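Local structure of cystalysin (Treponema denticola, 1C7N) at residues A[9-14]-A[40-45]; A[17-22]-A[33-38]. The protein is a pyridoxal-5'-phosphate-dependent enzyme of the aminotransferase class I and II family, built as a dimer of two identical subunits. One frame throughout, in Å; residues are numbered along the deposited sequence.

Contact 1. Residues A[9-14]-A[40-45]; sequences ISRKNL and DMEFKN
The guanidinium group of Arg11 has the carboxylates of Asp40 and Glu42 at its edge and the backbone O of Met41 over one face, 3.8 Å from Arg11 NH2. Asp40 is gripped end-on by two nitrogens: Arg11 NH2 lies 2.6 Å from Asp40 OD2, and Arg11 NH1 lies 3.2 Å from Asp40 OD1. Both acceptors sit in or near the guanidinium plane, yet they are approached from above the carboxylate, because the two planes are turned 51° apart. Glu42 OE2 takes a nearly straight bond from Arg11 NH2 (2.8 Å, 174°) on its syn side, tilted out of the carboxylate plane, and a weak one from Arg11 NE. A bend at chi2 (-53°) brings the Glu42 carboxylate to the guanidinium edge.

Together the three residues form a salt-bridge network that ties the N-terminal loop, ahead of helix 17-25, to the loop leading into helix 47-59. Lys18 of that first helix adds a second cation to both acids, and Asp40 OD1 also accepts a hydrogen bond from the backbone N of Tyr64 of the second subunit, so the network is part of the dimer interface.

Beside it, Ile9 lays CD1 3.7 Å from Glu42 O, while its CG2 branch meets Lys44 NZ at 4.0 Å. Two waters complete the seam: one accepts from Ile9 N and donates to Glu42 O, and the other donates to both Ile9 O and Glu42 OE1, the latter at 2.7 Å.

Contact 2. Residues A[17-22]-A[33-38]; sequences LKWDLM and VVPLSV
Pro35 meets the indole of Trp19 by a CH-pi contact: its CG stands 3.7 Å from the centroid of the five-membered ring of Trp19, only 14° off the ring normal. Its CD lies over the same face, displaced toward the rim, 3.5 Å from Trp19 CE2. Apolar packing continues along the helix, where Met22 SD reaches Pro35 CD at 3.6 Å and Val33 CG1 at 3.8 Å; a turn at chi3 (67°) also brings Met22 CE against Pro35 CD. Val34 CG1 meets the indole obliquely at Trp19 CZ2, with CG2 near Trp19 CH2.

The aliphatic part of Lys18 forms a second packing surface. The chain slides past Val38 in the opposite sense, CB to CB at 3.7 Å, its CG swung away from the backbone N (chi1 -180°) and close to Ser37 OG.

Polar links between the segments pass through water. One water accepts from Lys18 NZ and donates to Pro35 O, 2.6 Å away; another donates to Lys18 O and bonds with Ser37 OG.

Helix 17-25 thus packs on the returning loop mainly through apolar side chains, with water carrying the polar links. The aliphatic chain of Lys18 and the indole face of Trp19 are spent on the 33-38 loop, while Lys18 NZ is salt-bridged to Asp40 and Glu42 and Trp19 NE1 donates to Glu42.

Contact 2 is nested inside the loop closed by contact 1, and both are largely buried, their centres about 9 Å apart. They share the chain that returns from helix 17-25 toward helix 47-59: contact 2 holds its earlier part against the helix, contact 1 its later part against the N-terminal loop. Contact 1 is the charged one, contact 2 mainly apolar. Lys18 joins them: it belongs to the helix of contact 2 but ends in the charged cluster of contact 1. Both contacts touch the second subunit, contact 1 through more residues, and the side chains of Asp40 (contact 1) and Val38 (contact 2) each lie about 8 Å from a bound pyridoxal-5'-phosphate.

Contact 1. Residues A[9-14]-A[40-45]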
loop_
_atom_site.group_PDB
_atom_site.type_symbol
_atom_site.label_atom_id
_atom_site.label_comp_id
_atom_site.label_asym_id
_atom_site.label_seq_id
_atom_site.Cartn_x
_atom_site.Cartn_y
_atom_site.Cartn_z
ATOM N N ILE A 9 2.700 12.614 -24.904
ATOM C CA ILE A 9 3.373 12.972 -23.660
ATOM C C ILE A 9 4.695 12.236 -23.494
ATOM O O ILE A 9 4.975 11.266 -24.195
ATOM C CB ILE A 9 2.484 12.655 -22.431
ATOM C CG1 ILE A 9 2.305 11.141 -22.293
ATOM C CG2 ILE A 9 1.127 13.330 -22.581
ATOM C CD1 ILE A 9 1.471 10.718 -21.097
ATOM N N SER A 10 5.507 12.716 -22.558
ATOM C CA SER A 10 6.795 12.104 -22.264
ATOM C C SER A 10 6.862 11.830 -20.771
ATOM O O SER A 10 6.473 12.674 -19.962
ATOM C CB SER A 10 7.943 13.034 -22.658
ATOM O OG SER A 10 9.186 12.524 -22.201
ATOM N N ARG A 11 7.347 10.648 -20.406
ATOM C CA ARG A 11 7.471 10.284 -19.002
ATOM C C ARG A 11 8.908 9.936 -18.640
ATOM O O ARG A 11 9.165 9.182 -17.701
ATOM C CB ARG A 11 6.531 9.121 -18.660
ATOM C CG ARG A 11 5.080 9.564 -18.513
ATOM C CD ARG A 11 4.294 8.605 -17.632
ATOM N NE ARG A 11 3.969 7.384 -18.343
ATOM C CZ ARG A 11 3.613 6.246 -17.761
ATOM N NH1 ARG A 11 3.535 6.158 -16.439
ATOM N NH2 ARG A 11 3.341 5.194 -18.511
ATOM N N LYS A 12 9.840 10.505 -19.397
ATOM C CA LYS A 12 11.264 10.296 -19.167
ATOM C C LYS A 12 11.633 10.930 -17.830
ATOM O O LYS A 12 11.115 11.989 -17.480
ATOM C CB LYS A 12 12.081 10.943 -20.294
ATOM C CG LYS A 12 13.583 10.791 -20.137
ATOM C CD LYS A 12 14.334 11.388 -21.318
ATOM C CE LYS A 12 15.831 11.136 -21.192
ATOM N NZ LYS A 12 16.586 11.613 -22.388
ATOM N N ASN A 13 12.513 10.269 -17.084
ATOM C CA ASN A 13 12.966 10.757 -15.780
ATOM C C ASN A 13 11.844 11.264 -14.870
ATOM O O ASN A 13 11.965 12.328 -14.260
ATOM C CB ASN A 13 14.008 11.868 -15.963
ATOM C CG ASN A 13 15.262 11.385 -16.673
ATOM O OD1 ASN A 13 15.865 10.385 -16.281
ATOM N ND2 ASN A 13 15.663 12.097 -17.720
ATOM N N LEU A 14 10.762 10.496 -14.774
ATOM C CA LEU A 14 9.622 10.858 -13.936
ATOM C C LEU A 14 9.247 9.718 -12.985
ATOM O O LEU A 14 8.192 9.743 -12.360
ATOM C CB LEU A 14 8.419 11.212 -14.814
ATOM C CG LEU A 14 8.183 12.677 -15.193
ATOM C CD1 LEU A 14 9.485 13.374 -15.546
ATOM C CD2 LEU A 14 7.207 12.724 -16.358
ATOM N N ASP A 40 0.203 0.382 -18.400
ATOM C CA ASP A 40 -0.313 1.618 -17.818
ATOM C C ASP A 40 -0.396 2.514 -19.051
ATOM O O ASP A 40 0.349 2.304 -20.011
ATOM C CB ASP A 40 0.537 2.177 -16.645
ATOM C CG ASP A 40 1.892 2.736 -17.049
ATOM O OD1 ASP A 40 2.635 3.102 -16.109
ATOM O OD2 ASP A 40 2.226 2.830 -18.244
ATOM N N MET A 41 -1.325 3.465 -19.055
ATOM C CA MET A 41 -1.557 4.305 -20.235
ATOM C C MET A 41 -0.676 5.511 -20.525
ATOM O O MET A 41 -0.171 6.170 -19.627
ATOM C CB MET A 41 -3.010 4.783 -20.242
ATOM C CG MET A 41 -4.035 3.674 -20.153
ATOM S SD MET A 41 -5.716 4.329 -20.264
ATOM C CE MET A 41 -6.654 2.902 -19.682
ATOM N N GLU A 42 -0.528 5.799 -21.814
ATOM C CA GLU A 42 0.248 6.942 -22.270
ATOM C C GLU A 42 -0.722 8.094 -22.545
ATOM O O GLU A 42 -0.582 8.841 -23.517
ATOM C CB GLU A 42 1.034 6.576 -23.530
ATOM C CG GLU A 42 2.250 5.684 -23.253
ATOM C CD GLU A 42 3.181 6.270 -22.192
ATOM O OE1 GLU A 42 3.566 7.449 -22.319
ATOM O OE2 GLU A 42 3.537 5.550 -21.235
ATOM N N PHE A 43 -1.714 8.207 -21.668
ATOM C CA PHE A 43 -2.735 9.245 -21.739
ATOM C C PHE A 43 -2.757 9.941 -20.386
ATOM O O PHE A 43 -2.458 9.323 -19.363
ATOM C CB PHE A 43 -4.126 8.631 -21.946
ATOM C CG PHE A 43 -4.312 7.918 -23.256
ATOM C CD1 PHE A 43 -4.966 6.689 -23.297
ATOM C CD2 PHE A 43 -3.899 8.495 -24.452
ATOM C CE1 PHE A 43 -5.211 6.046 -24.516
ATOM C CE2 PHE A 43 -4.140 7.864 -25.670
ATOM C CZ PHE A 43 -4.799 6.638 -25.702
ATOM N N LYS A 44 -3.101 11.221 -20.360
ATOM C CA LYS A 44 -3.214 11.877 -19.071
ATOM C C LYS A 44 -4.470 11.242 -18.462
ATOM O O LYS A 44 -5.335 10.733 -19.185
ATOM C CB LYS A 44 -3.396 13.391 -19.229
ATOM C CG LYS A 44 -2.092 14.175 -19.451
ATOM C CD LYS A 44 -1.115 13.961 -18.289
ATOM C CE LYS A 44 -0.167 15.150 -18.084
ATOM N NZ LYS A 44 0.728 15.429 -19.245
ATOM N N ASN A 45 -4.567 11.247 -17.141
ATOM C CA ASN A 45 -5.733 10.668 -16.473
ATOM C C ASN A 45 -6.991 11.486 -16.773
ATOM O O ASN A 45 -6.907 12.602 -17.280
ATOM C CB ASN A 45 -5.469 10.602 -14.972
ATOM C CG ASN A 45 -4.401 9.582 -14.625
ATOM O OD1 ASN A 45 -4.666 8.378 -14.591
ATOM N ND2 ASN A 45 -3.185 10.053 -14.391
HETATM O O HOH W 1 1.525 9.876 -25.506
HETATM O O HOH W 2 3.675 8.839 -24.672
#

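Contact 2. Residues A[17-22]-A[33-38]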
loop_
_atom_site.group_PDB
_atom_site.type_symbol
_atom_site.label_atom_id
_atom_site.label_comp_id
_atom_site.label_asym_id
_atom_site.label_seq_id
_atom_site.Cartn_x
_atom_site.Cartn_y
_atom_site.Cartn_z
ATOM N N LEU A 17 8.189 3.295 -14.106
ATOM C CA LEU A 17 8.927 2.041 -14.207
ATOM C C LEU A 17 9.015 1.589 -15.657
ATOM O O LEU A 17 10.026 1.024 -16.081
ATOM C CB LEU A 17 8.271 0.936 -13.368
ATOM C CG LEU A 17 8.356 1.068 -11.845
ATOM C CD1 LEU A 17 9.777 1.430 -11.420
ATOM C CD2 LEU A 17 7.409 2.132 -11.396
ATOM N N LYS A 18 7.955 1.854 -16.416
ATOM C CA LYS A 18 7.907 1.469 -17.821
ATOM C C LYS A 18 8.945 2.208 -18.654
ATOM O O LYS A 18 9.641 1.602 -19.466
ATOM C CB LYS A 18 6.515 1.727 -18.412
ATOM C CG LYS A 18 6.412 1.335 -19.889
ATOM C CD LYS A 18 4.994 1.424 -20.425
ATOM C CE LYS A 18 4.450 2.833 -20.385
ATOM N NZ LYS A 18 3.030 2.870 -20.852
ATOM N N TRP A 19 9.038 3.519 -18.464
ATOM C CA TRP A 19 10.004 4.313 -19.215
ATOM C C TRP A 19 11.438 4.079 -18.736
ATOM O O TRP A 19 12.358 4.014 -19.541
ATOM C CB TRP A 19 9.651 5.805 -19.135
ATOM C CG TRP A 19 8.520 6.205 -20.048
ATOM C CD1 TRP A 19 7.228 5.758 -20.003
ATOM C CD2 TRP A 19 8.584 7.125 -21.150
ATOM N NE1 TRP A 19 6.490 6.342 -21.003
ATOM C CE2 TRP A 19 7.296 7.186 -21.722
ATOM C CE3 TRP A 19 9.607 7.903 -21.706
ATOM C CZ2 TRP A 19 6.999 7.996 -22.827
ATOM C CZ3 TRP A 19 9.312 8.712 -22.805
ATOM C CH2 TRP A 19 8.018 8.750 -23.354
ATOM N N ASP A 20 11.641 3.958 -17.428
ATOM C CA ASP A 20 12.991 3.722 -16.924
ATOM C C ASP A 20 13.480 2.365 -17.435
ATOM O O ASP A 20 14.671 2.181 -17.694
ATOM C CB ASP A 20 13.019 3.754 -15.392
ATOM C CG ASP A 20 12.678 5.130 -14.828
ATOM O OD1 ASP A 20 12.727 6.124 -15.586
ATOM O OD2 ASP A 20 12.371 5.216 -13.620
ATOM N N LEU A 21 12.555 1.423 -17.590
ATOM C CA LEU A 21 12.902 0.095 -18.080
ATOM C C LEU A 21 13.407 0.177 -19.512
ATOM O O LEU A 21 14.363 -0.505 -19.884
ATOM C CB LEU A 21 11.687 -0.841 -18.016
ATOM C CG LEU A 21 11.888 -2.233 -18.635
ATOM C CD1 LEU A 21 13.083 -2.909 -17.985
ATOM C CD2 LEU A 21 10.628 -3.080 -18.457
ATOM N N MET A 22 12.758 1.014 -20.314
ATOM C CA MET A 22 13.138 1.190 -21.709
ATOM C C MET A 22 14.556 1.735 -21.810
ATOM O O MET A 22 15.392 1.186 -22.530
ATOM C CB MET A 22 12.160 2.144 -22.405
ATOM C CG MET A 22 12.600 2.619 -23.782
ATOM S SD MET A 22 11.394 3.733 -24.537
ATOM C CE MET A 22 11.507 5.150 -23.474
ATOM N N VAL A 33 10.984 8.113 -29.082
ATOM C CA VAL A 33 10.437 6.795 -28.779
ATOM C C VAL A 33 9.560 6.727 -27.533
ATOM O O VAL A 33 9.861 7.339 -26.510
ATOM C CB VAL A 33 11.576 5.755 -28.642
ATOM C CG1 VAL A 33 11.001 4.377 -28.291
ATOM C CG2 VAL A 33 12.359 5.685 -29.945
ATOM N N VAL A 34 8.469 5.974 -27.640
ATOM C CA VAL A 34 7.530 5.762 -26.539
ATOM C C VAL A 34 7.385 4.249 -26.359
ATOM O O VAL A 34 7.081 3.531 -27.316
ATOM C CB VAL A 34 6.125 6.338 -26.852
ATOM C CG1 VAL A 34 5.137 5.892 -25.788
ATOM C CG2 VAL A 34 6.174 7.858 -26.928
ATOM N N PRO A 35 7.596 3.745 -25.132
ATOM C CA PRO A 35 7.476 2.305 -24.881
ATOM C C PRO A 35 6.021 1.830 -24.955
ATOM O O PRO A 35 5.106 2.547 -24.543
ATOM C CB PRO A 35 8.086 2.156 -23.489
ATOM C CG PRO A 35 7.695 3.448 -22.817
ATOM C CD PRO A 35 7.947 4.477 -23.898
ATOM N N LEU A 36 5.806 0.630 -25.495
ATOM C CA LEU A 36 4.457 0.070 -25.621
ATOM C C LEU A 36 4.446 -1.275 -24.902
ATOM O O LEU A 36 3.867 -2.256 -25.380
ATOM C CB LEU A 36 4.100 -0.118 -27.103
ATOM C CG LEU A 36 4.257 1.113 -28.010
ATOM C CD1 LEU A 36 4.010 0.725 -29.472
ATOM C CD2 LEU A 36 3.286 2.211 -27.568
ATOM N N SER A 37 5.077 -1.293 -23.733
ATOM C CA SER A 37 5.224 -2.498 -22.926
ATOM C C SER A 37 4.286 -2.629 -21.719
ATOM O O SER A 37 3.160 -3.107 -21.841
ATOM C CB SER A 37 6.673 -2.578 -22.444
ATOM O OG SER A 37 7.018 -1.367 -21.778
ATOM N N VAL A 38 4.788 -2.217 -20.555
ATOM C CA VAL A 38 4.052 -2.280 -19.289
ATOM C C VAL A 38 2.644 -1.711 -19.406
ATOM O O VAL A 38 2.428 -0.672 -20.023
ATOM C CB VAL A 38 4.815 -1.531 -18.177
ATOM C CG1 VAL A 38 3.987 -1.482 -16.908
ATOM C CG2 VAL A 38 6.143 -2.231 -17.914
HETATM O O HOH W 3 2.850 1.875 -23.414
HETATM O O HOH W 4 9.620 -0.362 -21.308
#